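Local coordinates for protein toll (Drosophila melanogaster, PDB 4LXR) that serves as the cell-surface receptor for the cleaved cytokine spaetzle, signalling in dorsal-ventral patterning of the embryo and in antifungal immunity, at residues V461-L472 with E488-N496; L702-N711 with P734-R745. All blocks are in the same frame, centred on the assembly; numbering follows the deposited sequence.

In the fold
Both contacts belong to the extracellular, leucine-rich-repeat part of Toll, and they come one after the other along the chain. Contact 1 (461-472 with 488-496) joins successive turns of the first solenoid, in the stretch of repeats 13 to 15. Contact 2 (702-711 with 734-745) lies near the C-terminal end of the ectodomain, where the last repeat meets the second C-terminal capping region. Their centres are 62 Å apart and their nearest atoms about 42 Å apart, so they do not touch. Neither is touched by another protein chain of the assembly. The side chain of Phe492 in contact 1 is about 13 Å from an N-acetylglucosamine of an attached glycan, which marks no binding pocket.

Contact 1: V461-L472 with E488-N496; sequences VYNDWKNTMLQL and EDLAFLSQN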
loop_
_atom_site.group_PDB
_atom_site.type_symbol
_atom_site.label_atom_id
_atom_site.label_comp_id
_atom_site.label_asym_id
_atom_site.label_seq_id
_atom_site.Cartn_x
_atom_site.Cartn_y
_atom_site.Cartn_z
ATOM N N VAL A 461 -19.297 3.477 -16.605
ATOM C CA VAL A 461 -18.800 2.104 -16.596
ATOM C C VAL A 461 -18.988 1.472 -17.977
ATOM O O VAL A 461 -20.092 1.074 -18.329
ATOM C CB VAL A 461 -19.543 1.251 -15.551
ATOM C CG1 VAL A 461 -19.020 -0.156 -15.567
ATOM C CG2 VAL A 461 -19.405 1.869 -14.164
ATOM N N TYR A 462 -17.909 1.387 -18.752
ATOM C CA TYR A 462 -17.967 0.912 -20.142
ATOM C C TYR A 462 -18.359 -0.553 -20.317
ATOM O O TYR A 462 -18.222 -1.357 -19.403
ATOM C CB TYR A 462 -16.637 1.205 -20.867
ATOM C CG TYR A 462 -16.507 2.655 -21.252
ATOM C CD1 TYR A 462 -16.252 3.629 -20.288
ATOM C CD2 TYR A 462 -16.671 3.060 -22.574
ATOM C CE1 TYR A 462 -16.156 4.971 -20.634
ATOM C CE2 TYR A 462 -16.559 4.398 -22.933
ATOM C CZ TYR A 462 -16.308 5.348 -21.958
ATOM O OH TYR A 462 -16.208 6.674 -22.313
ATOM N N ASN A 463 -18.828 -0.890 -21.514
ATOM C CA ASN A 463 -19.346 -2.227 -21.814
ATOM C C ASN A 463 -18.315 -3.345 -21.705
ATOM O O ASN A 463 -18.592 -4.401 -21.129
ATOM C CB ASN A 463 -19.985 -2.254 -23.206
ATOM C CG ASN A 463 -20.405 -3.652 -23.627
ATOM O OD1 ASN A 463 -21.462 -4.142 -23.233
ATOM N ND2 ASN A 463 -19.573 -4.304 -24.433
ATOM N N ASP A 464 -17.131 -3.119 -22.267
ATOM C CA ASP A 464 -16.106 -4.155 -22.268
ATOM C C ASP A 464 -15.648 -4.514 -20.860
ATOM O O ASP A 464 -15.268 -5.658 -20.615
ATOM C CB ASP A 464 -14.909 -3.766 -23.144
ATOM C CG ASP A 464 -14.403 -2.369 -22.854
ATOM O OD1 ASP A 464 -15.231 -1.425 -22.824
ATOM O OD2 ASP A 464 -13.177 -2.218 -22.661
ATOM N N TRP A 465 -15.696 -3.552 -19.938
ATOM C CA TRP A 465 -15.240 -3.810 -18.567
ATOM C C TRP A 465 -16.166 -4.813 -17.895
ATOM O O TRP A 465 -15.749 -5.578 -17.022
ATOM C CB TRP A 465 -15.166 -2.520 -17.733
ATOM C CG TRP A 465 -14.279 -1.439 -18.313
ATOM C CD1 TRP A 465 -13.347 -1.581 -19.299
ATOM C CD2 TRP A 465 -14.259 -0.054 -17.939
ATOM N NE1 TRP A 465 -12.755 -0.370 -19.570
ATOM C CE2 TRP A 465 -13.297 0.583 -18.745
ATOM C CE3 TRP A 465 -14.967 0.708 -17.005
ATOM C CZ2 TRP A 465 -13.023 1.949 -18.647
ATOM C CZ3 TRP A 465 -14.702 2.068 -16.912
ATOM C CH2 TRP A 465 -13.734 2.672 -17.724
ATOM N N LYS A 466 -17.430 -4.812 -18.308
ATOM C CA LYS A 466 -18.418 -5.701 -17.707
ATOM C C LYS A 466 -18.494 -7.033 -18.438
ATOM O O LYS A 466 -18.686 -8.081 -17.820
ATOM C CB LYS A 466 -19.812 -5.055 -17.718
ATOM C CG LYS A 466 -19.989 -3.837 -16.822
ATOM C CD LYS A 466 -21.418 -3.301 -16.931
ATOM C CE LYS A 466 -21.721 -2.884 -18.367
ATOM N NZ LYS A 466 -22.989 -2.144 -18.526
ATOM N N ASN A 467 -18.364 -6.990 -19.760
ATOM C CA ASN A 467 -18.756 -8.134 -20.578
ATOM C C ASN A 467 -17.640 -8.774 -21.388
ATOM O O ASN A 467 -17.790 -9.901 -21.859
ATOM C CB ASN A 467 -19.906 -7.742 -21.503
ATOM C CG ASN A 467 -21.134 -7.294 -20.737
ATOM O OD1 ASN A 467 -21.557 -7.947 -19.779
ATOM N ND2 ASN A 467 -21.711 -6.169 -21.151
ATOM N N THR A 468 -16.522 -8.073 -21.541
ATOM C CA THR A 468 -15.441 -8.587 -22.367
ATOM C C THR A 468 -14.276 -9.047 -21.497
ATOM O O THR A 468 -13.612 -10.026 -21.806
ATOM C CB THR A 468 -14.966 -7.537 -23.396
ATOM O OG1 THR A 468 -16.082 -7.073 -24.162
ATOM C CG2 THR A 468 -13.931 -8.132 -24.339
ATOM N N MET A 469 -14.039 -8.346 -20.397
ATOM C CA MET A 469 -12.942 -8.696 -19.506
ATOM C C MET A 469 -13.405 -9.701 -18.473
ATOM O O MET A 469 -13.753 -9.341 -17.344
ATOM C CB MET A 469 -12.387 -7.449 -18.828
ATOM C CG MET A 469 -11.897 -6.430 -19.822
ATOM S SD MET A 469 -11.286 -4.939 -19.038
ATOM C CE MET A 469 -10.784 -4.000 -20.492
ATOM N N LEU A 470 -13.396 -10.970 -18.864
ATOM C CA LEU A 470 -13.975 -12.020 -18.040
ATOM C C LEU A 470 -13.004 -12.489 -16.962
ATOM O O LEU A 470 -13.371 -13.266 -16.079
ATOM C CB LEU A 470 -14.420 -13.189 -18.917
ATOM C CG LEU A 470 -15.900 -13.222 -19.312
ATOM C CD1 LEU A 470 -16.472 -11.825 -19.487
ATOM C CD2 LEU A 470 -16.078 -14.035 -20.585
ATOM N N GLN A 471 -11.771 -11.996 -17.030
ATOM C CA GLN A 471 -10.742 -12.379 -16.066
ATOM C C GLN A 471 -10.355 -11.220 -15.136
ATOM O O GLN A 471 -9.491 -11.378 -14.278
ATOM C CB GLN A 471 -9.501 -12.919 -16.791
ATOM C CG GLN A 471 -9.751 -14.156 -17.649
ATOM C CD GLN A 471 -9.939 -15.410 -16.820
ATOM O OE1 GLN A 471 -9.108 -15.737 -15.971
ATOM N NE2 GLN A 471 -11.037 -16.121 -17.057
ATOM N N LEU A 472 -11.009 -10.072 -15.297
ATOM C CA LEU A 472 -10.659 -8.868 -14.534
ATOM C C LEU A 472 -10.699 -9.099 -13.025
ATOM O O LEU A 472 -11.691 -9.597 -12.492
ATOM C CB LEU A 472 -11.564 -7.692 -14.922
ATOM C CG LEU A 472 -11.033 -6.283 -14.662
ATOM C CD1 LEU A 472 -9.768 -6.019 -15.484
ATOM C CD2 LEU A 472 -12.089 -5.236 -14.972
ATOM N N GLU A 488 -27.494 -1.989 -14.090
ATOM C CA GLU A 488 -26.687 -2.320 -15.266
ATOM C C GLU A 488 -25.225 -1.907 -15.103
ATOM O O GLU A 488 -24.341 -2.485 -15.738
ATOM C CB GLU A 488 -27.257 -1.659 -16.523
ATOM C CG GLU A 488 -28.664 -2.081 -16.867
ATOM C CD GLU A 488 -29.691 -0.996 -16.562
ATOM O OE1 GLU A 488 -29.422 -0.130 -15.697
ATOM O OE2 GLU A 488 -30.767 -1.008 -17.198
ATOM N N ASP A 489 -24.973 -0.896 -14.274
ATOM C CA ASP A 489 -23.606 -0.413 -14.055
ATOM C C ASP A 489 -22.811 -1.361 -13.156
ATOM O O ASP A 489 -21.585 -1.285 -13.110
ATOM C CB ASP A 489 -23.608 0.993 -13.449
ATOM C CG ASP A 489 -24.227 2.032 -14.371
ATOM O OD1 ASP A 489 -24.054 1.930 -15.606
ATOM O OD2 ASP A 489 -24.886 2.958 -13.853
ATOM N N LEU A 490 -23.516 -2.246 -12.445
ATOM C CA LEU A 490 -22.872 -3.200 -11.543
ATOM C C LEU A 490 -22.838 -4.613 -12.107
ATOM O O LEU A 490 -22.399 -5.537 -11.428
ATOM C CB LEU A 490 -23.571 -3.239 -10.174
ATOM C CG LEU A 490 -23.867 -1.947 -9.401
ATOM C CD1 LEU A 490 -24.787 -2.265 -8.235
ATOM C CD2 LEU A 490 -22.605 -1.251 -8.911
ATOM N N ALA A 491 -23.290 -4.791 -13.344
ATOM C CA ALA A 491 -23.389 -6.139 -13.905
ATOM C C ALA A 491 -22.094 -6.647 -14.551
ATOM O O ALA A 491 -22.067 -6.933 -15.751
ATOM C CB ALA A 491 -24.558 -6.230 -14.887
ATOM N N PHE A 492 -21.036 -6.775 -13.749
ATOM C CA PHE A 492 -19.745 -7.270 -14.240
ATOM C C PHE A 492 -19.775 -8.800 -14.311
ATOM O O PHE A 492 -20.192 -9.453 -13.358
ATOM C CB PHE A 492 -18.595 -6.828 -13.325
ATOM C CG PHE A 492 -18.437 -5.336 -13.201
ATOM C CD1 PHE A 492 -17.611 -4.636 -14.074
ATOM C CD2 PHE A 492 -19.092 -4.634 -12.202
ATOM C CE1 PHE A 492 -17.457 -3.262 -13.958
ATOM C CE2 PHE A 492 -18.939 -3.250 -12.083
ATOM C CZ PHE A 492 -18.114 -2.567 -12.963
ATOM N N LEU A 493 -19.308 -9.367 -15.421
ATOM C CA LEU A 493 -19.421 -10.809 -15.653
ATOM C C LEU A 493 -18.165 -11.608 -15.288
ATOM O O LEU A 493 -18.138 -12.833 -15.432
ATOM C CB LEU A 493 -19.795 -11.086 -17.115
ATOM C CG LEU A 493 -21.274 -11.208 -17.495
ATOM C CD1 LEU A 493 -22.139 -10.169 -16.791
ATOM C CD2 LEU A 493 -21.420 -11.100 -19.007
ATOM N N SER A 494 -17.131 -10.929 -14.810
ATOM C CA SER A 494 -15.880 -11.613 -14.479
ATOM C C SER A 494 -16.005 -12.635 -13.336
ATOM O O SER A 494 -16.639 -12.377 -12.310
ATOM C CB SER A 494 -14.771 -10.607 -14.165
ATOM O OG SER A 494 -13.633 -11.284 -13.668
ATOM N N GLN A 495 -15.367 -13.787 -13.518
ATOM C CA GLN A 495 -15.450 -14.878 -12.553
ATOM C C GLN A 495 -14.152 -15.044 -11.771
ATOM O O GLN A 495 -13.900 -16.099 -11.189
ATOM C CB GLN A 495 -15.800 -16.186 -13.271
ATOM C CG GLN A 495 -17.287 -16.371 -13.562
ATOM C CD GLN A 495 -17.997 -17.151 -12.464
ATOM O OE1 GLN A 495 -17.921 -16.800 -11.286
ATOM N NE2 GLN A 495 -18.681 -18.226 -12.847
ATOM N N ASN A 496 -13.343 -13.988 -11.757
ATOM C CA ASN A 496 -12.014 -14.009 -11.155
ATOM C C ASN A 496 -11.919 -13.045 -9.968
ATOM O O ASN A 496 -11.000 -12.241 -9.885
ATOM C CB ASN A 496 -10.971 -13.652 -12.221
ATOM C CG ASN A 496 -9.534 -13.847 -11.743
ATOM O OD1 ASN A 496 -9.258 -14.660 -10.858
ATOM N ND2 ASN A 496 -8.612 -13.090 -12.335
HETATM O O HOH W 1 -22.497 0.479 -17.331
#
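Lys466 lies across Phe492 and ends on the backbone of Glu488. Its CG sits over one face of the Phe492 ring, 4.1 Å from the centroid, a CH-pi contact. The chain then bends at chi3 (-61°), which brings NZ to 3.1 Å from Glu488 O, above that carbonyl's plane. A water accepts from the same NZ and donates to Val461 O and Asp489 OD1, so the ammonium and the carboxylate are linked indirectly. Asp489 OD2 is held by Gly486 N. Val461 CG1 reaches Phe492 CZ at 3.7 Å, and Trp465 O lies at the ring's edge, in its plane. Leu493 N donates to Lys466 O at 2.8 Å.

At the other end, side chains of 488-496 bind backbone carbonyls. Ser494 has OG anti to its own N (chi1 172°), and OG donates to Leu472 O at 2.8 Å. Asn496 ND2 gives Gln471 O a nearly straight bond of 2.7 Å, with an angle of 175° at the hydrogen; the acceptor lies in the amide plane.

This is the packing of successive turns of a leucine-rich-repeat solenoid, here in repeats 13 to 15. Helix 463-467 and the turn after it pack against the loop between strands 484-485 and 499-501. Phe492 also touches Val527 of strand 527-530, and Asn525 ND2 bonds to Phe492 O and Ser494 O.

Contact 2: L702-N711 with P734-R745; sequences LNATVLGFLN and PLLLFTQDNFER
Leu707 and Phe738 meet obliquely at the centre of this contact. Leu707 CD2 lies over one face of the Phe738 ring, displaced toward its rim, 4.1 Å from the centroid. Its other methyl, CD1, rests against Pro734 CB at 3.8 Å. Phe738 has CG anti to the backbone N (chi1 174°), which lays the ring against Leu707 and Leu710. Leu710 crosses the ring at about a right angle, with CB 3.8 Å from Phe738 CZ. The less well ordered Asn711 places OD1 at the ring's edge, in its plane. An alanine in place of Phe738 would probably leave Leu707 CD2 and Leu710 CB without their shared aromatic partner and open a gap between the helices.

Leu702 CD2 and Leu735 CD1 add an apolar contact at 4.3 Å. Past the end of helix 734-740, the Arg745 guanidinium has Leu710 O over one face, offset toward the rim, and NH1 bonds to Arg717 O.

No hydrogen bond crosses the contact. Helices 704-710 and 734-740 run nearly parallel, 16° apart, and their axes approach to 10.2 Å. This is consistent with a C-terminal leucine-rich-repeat cap, in which helix 734-740 packs on the last repeat and helps to close the solenoid's apolar core.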
loop_
_atom_site.group_PDB
_atom_site.type_symbol
_atom_site.label_atom_id
_atom_site.label_comp_id
_atom_site.label_asym_id
_atom_site.label_seq_id
_atom_site.Cartn_x
_atom_site.Cartn_y
_atom_site.Cartn_z
ATOM N N LEU A 702 -73.153 12.953 15.207
ATOM C CA LEU A 702 -72.800 12.337 13.931
ATOM C C LEU A 702 -73.988 11.558 13.362
ATOM O O LEU A 702 -74.495 10.635 14.003
ATOM C CB LEU A 702 -71.622 11.381 14.120
ATOM C CG LEU A 702 -70.261 11.688 13.516
ATOM C CD1 LEU A 702 -69.930 13.178 13.558
ATOM C CD2 LEU A 702 -69.207 10.866 14.249
ATOM N N ASN A 703 -74.405 11.911 12.151
ATOM C CA ASN A 703 -75.489 11.212 11.469
ATOM C C ASN A 703 -75.213 9.717 11.315
ATOM O O ASN A 703 -74.063 9.305 11.149
ATOM C CB ASN A 703 -75.736 11.841 10.096
ATOM C CG ASN A 703 -77.161 11.638 9.608
ATOM O OD1 ASN A 703 -77.865 10.729 10.059
ATOM N ND2 ASN A 703 -77.595 12.490 8.676
ATOM N N ALA A 704 -76.270 8.910 11.374
ATOM C CA ALA A 704 -76.142 7.463 11.192
ATOM C C ALA A 704 -75.560 7.102 9.809
ATOM O O ALA A 704 -74.973 6.033 9.627
ATOM C CB ALA A 704 -77.487 6.768 11.427
ATOM N N THR A 705 -75.713 8.004 8.845
ATOM C CA THR A 705 -75.116 7.808 7.532
ATOM C C THR A 705 -73.579 7.896 7.578
ATOM O O THR A 705 -72.878 7.177 6.854
ATOM C CB THR A 705 -75.692 8.787 6.492
ATOM O OG1 THR A 705 -75.086 8.529 5.224
ATOM C CG2 THR A 705 -75.426 10.226 6.891
ATOM N N VAL A 706 -73.058 8.762 8.441
ATOM C CA VAL A 706 -71.618 8.874 8.616
ATOM C C VAL A 706 -71.083 7.656 9.360
ATOM O O VAL A 706 -70.006 7.150 9.050
ATOM C CB VAL A 706 -71.233 10.157 9.364
ATOM C CG1 VAL A 706 -69.762 10.120 9.765
ATOM C CG2 VAL A 706 -71.511 11.360 8.494
ATOM N N LEU A 707 -71.858 7.175 10.326
ATOM C CA LEU A 707 -71.467 6.009 11.110
ATOM C C LEU A 707 -71.429 4.764 10.229
ATOM O O LEU A 707 -70.573 3.902 10.414
ATOM C CB LEU A 707 -72.416 5.805 12.303
ATOM C CG LEU A 707 -72.523 7.013 13.242
ATOM C CD1 LEU A 707 -73.559 6.777 14.340
ATOM C CD2 LEU A 707 -71.161 7.363 13.848
ATOM N N GLY A 708 -72.350 4.679 9.269
ATOM C CA GLY A 708 -72.373 3.567 8.334
ATOM C C GLY A 708 -71.117 3.546 7.473
ATOM O O GLY A 708 -70.512 2.495 7.256
ATOM N N PHE A 709 -70.727 4.727 7.000
ATOM C CA PHE A 709 -69.506 4.924 6.223
ATOM C C PHE A 709 -68.272 4.467 7.009
ATOM O O PHE A 709 -67.384 3.799 6.473
ATOM C CB PHE A 709 -69.402 6.408 5.862
ATOM C CG PHE A 709 -68.166 6.780 5.080
ATOM C CD1 PHE A 709 -66.955 7.016 5.728
ATOM C CD2 PHE A 709 -68.230 6.948 3.701
ATOM C CE1 PHE A 709 -65.820 7.374 5.011
ATOM C CE2 PHE A 709 -67.101 7.311 2.979
ATOM C CZ PHE A 709 -65.897 7.532 3.637
ATOM N N LEU A 710 -68.221 4.833 8.284
ATOM C CA LEU A 710 -67.103 4.455 9.147
ATOM C C LEU A 710 -66.954 2.939 9.346
ATOM O O LEU A 710 -65.846 2.442 9.579
ATOM C CB LEU A 710 -67.211 5.185 10.482
ATOM C CG LEU A 710 -66.954 6.678 10.272
ATOM C CD1 LEU A 710 -67.180 7.464 11.552
ATOM C CD2 LEU A 710 -65.529 6.890 9.735
ATOM N N ASN A 711 -68.065 2.213 9.241
ATOM C CA ASN A 711 -68.028 0.750 9.224
ATOM C C ASN A 711 -67.595 0.196 7.867
ATOM O O ASN A 711 -68.357 -0.512 7.200
ATOM C CB ASN A 711 -69.391 0.171 9.597
ATOM C CG ASN A 711 -69.726 0.367 11.060
ATOM O OD1 ASN A 711 -68.982 1.014 11.795
ATOM N ND2 ASN A 711 -70.850 -0.196 11.491
ATOM N N PRO A 734 -77.462 6.346 18.184
ATOM C CA PRO A 734 -76.632 5.632 17.206
ATOM C C PRO A 734 -75.144 5.829 17.434
ATOM O O PRO A 734 -74.401 4.859 17.307
ATOM C CB PRO A 734 -77.039 6.248 15.854
ATOM C CG PRO A 734 -77.984 7.355 16.168
ATOM C CD PRO A 734 -78.546 7.092 17.516
ATOM N N LEU A 735 -74.730 7.053 17.765
ATOM C CA LEU A 735 -73.330 7.337 18.053
ATOM C C LEU A 735 -72.864 6.562 19.284
ATOM O O LEU A 735 -71.759 6.012 19.293
ATOM C CB LEU A 735 -73.073 8.841 18.223
ATOM C CG LEU A 735 -71.671 9.242 18.716
ATOM C CD1 LEU A 735 -70.576 8.754 17.785
ATOM C CD2 LEU A 735 -71.541 10.733 18.951
ATOM N N LEU A 736 -73.706 6.501 20.311
ATOM C CA LEU A 736 -73.340 5.767 21.520
ATOM C C LEU A 736 -73.138 4.291 21.195
ATOM O O LEU A 736 -72.119 3.714 21.569
ATOM C CB LEU A 736 -74.367 5.962 22.654
ATOM C CG LEU A 736 -73.937 5.403 24.018
ATOM C CD1 LEU A 736 -72.686 6.115 24.509
ATOM C CD2 LEU A 736 -75.055 5.451 25.111
ATOM N N LEU A 737 -74.087 3.690 20.476
ATOM C CA LEU A 737 -73.964 2.276 20.087
ATOM C C LEU A 737 -72.748 1.997 19.172
ATOM O O LEU A 737 -72.082 0.977 19.325
ATOM C CB LEU A 737 -75.260 1.754 19.447
ATOM C CG LEU A 737 -76.491 1.572 20.349
ATOM C CD1 LEU A 737 -77.721 1.209 19.502
ATOM C CD2 LEU A 737 -76.255 0.538 21.458
ATOM N N PHE A 738 -72.479 2.907 18.236
ATOM C CA PHE A 738 -71.296 2.821 17.387
ATOM C C PHE A 738 -70.022 2.713 18.225
ATOM O O PHE A 738 -69.238 1.784 18.034
ATOM C CB PHE A 738 -71.216 4.025 16.428
ATOM C CG PHE A 738 -69.939 4.089 15.617
ATOM C CD1 PHE A 738 -69.764 3.284 14.496
ATOM C CD2 PHE A 738 -68.923 4.974 15.962
ATOM C CE1 PHE A 738 -68.583 3.349 13.739
ATOM C CE2 PHE A 738 -67.738 5.046 15.209
ATOM C CZ PHE A 738 -67.571 4.230 14.098
ATOM N N THR A 739 -69.836 3.640 19.162
ATOM C CA THR A 739 -68.624 3.658 19.974
ATOM C C THR A 739 -68.462 2.378 20.794
ATOM O O THR A 739 -67.351 1.859 20.926
ATOM C CB THR A 739 -68.555 4.874 20.921
ATOM O OG1 THR A 739 -69.586 4.760 21.918
ATOM C CG2 THR A 739 -68.700 6.186 20.137
ATOM N N GLN A 740 -69.576 1.873 21.317
ATOM C CA GLN A 740 -69.572 0.677 22.146
ATOM C C GLN A 740 -69.130 -0.562 21.371
ATOM O O GLN A 740 -68.475 -1.446 21.943
ATOM C CB GLN A 740 -70.953 0.438 22.803
ATOM C CG GLN A 740 -71.397 1.529 23.773
ATOM C CD GLN A 740 -72.782 1.272 24.339
ATOM O OE1 GLN A 740 -73.527 0.442 23.824
ATOM N NE2 GLN A 740 -73.124 1.972 25.411
ATOM N N ASP A 741 -69.479 -0.647 20.087
ATOM C CA ASP A 741 -69.039 -1.814 19.313
ATOM C C ASP A 741 -67.838 -1.553 18.383
ATOM O O ASP A 741 -67.554 -2.345 17.488
ATOM C CB ASP A 741 -70.189 -2.433 18.524
ATOM C CG ASP A 741 -69.985 -3.922 18.264
ATOM O OD1 ASP A 741 -69.304 -4.595 19.078
ATOM O OD2 ASP A 741 -70.523 -4.422 17.253
ATOM N N ASN A 742 -67.131 -0.450 18.586
ATOM C CA ASN A 742 -65.983 -0.164 17.711
ATOM C C ASN A 742 -64.729 0.180 18.466
ATOM O O ASN A 742 -64.063 1.161 18.181
ATOM C CB ASN A 742 -66.325 0.904 16.673
ATOM C CG ASN A 742 -67.205 0.357 15.578
ATOM O OD1 ASN A 742 -66.714 -0.248 14.638
ATOM N ND2 ASN A 742 -68.514 0.523 15.717
ATOM N N PHE A 743 -64.428 -0.650 19.447
ATOM C CA PHE A 743 -63.231 -0.526 20.229
ATOM C C PHE A 743 -61.967 -0.419 19.344
ATOM O O PHE A 743 -61.036 0.312 19.690
ATOM C CB PHE A 743 -63.120 -1.719 21.170
ATOM C CG PHE A 743 -61.720 -2.100 21.477
ATOM C CD1 PHE A 743 -60.978 -1.371 22.394
ATOM C CD2 PHE A 743 -61.135 -3.183 20.843
ATOM C CE1 PHE A 743 -59.669 -1.711 22.667
ATOM C CE2 PHE A 743 -59.843 -3.535 21.111
ATOM C CZ PHE A 743 -59.101 -2.792 22.022
ATOM N N GLU A 744 -61.953 -1.135 18.215
ATOM C CA GLU A 744 -60.794 -1.153 17.302
ATOM C C GLU A 744 -60.599 0.123 16.468
ATOM O O GLU A 744 -59.474 0.541 16.252
ATOM C CB GLU A 744 -60.844 -2.365 16.354
ATOM C CG GLU A 744 -60.810 -3.716 17.045
ATOM C CD GLU A 744 -62.206 -4.247 17.384
ATOM O OE1 GLU A 744 -63.180 -3.469 17.336
ATOM O OE2 GLU A 744 -62.327 -5.448 17.694
ATOM N N ARG A 745 -61.682 0.729 15.992
ATOM C CA ARG A 745 -61.578 1.890 15.117
ATOM C C ARG A 745 -61.449 3.235 15.835
ATOM O O ARG A 745 -61.192 4.249 15.186
ATOM C CB ARG A 745 -62.800 1.987 14.201
ATOM C CG ARG A 745 -63.126 0.746 13.431
ATOM C CD ARG A 745 -64.456 0.920 12.732
ATOM N NE ARG A 745 -64.907 -0.321 12.119
ATOM C CZ ARG A 745 -64.381 -0.833 11.015
ATOM N NH1 ARG A 745 -63.387 -0.207 10.411
ATOM N NH2 ARG A 745 -64.843 -1.971 10.518
#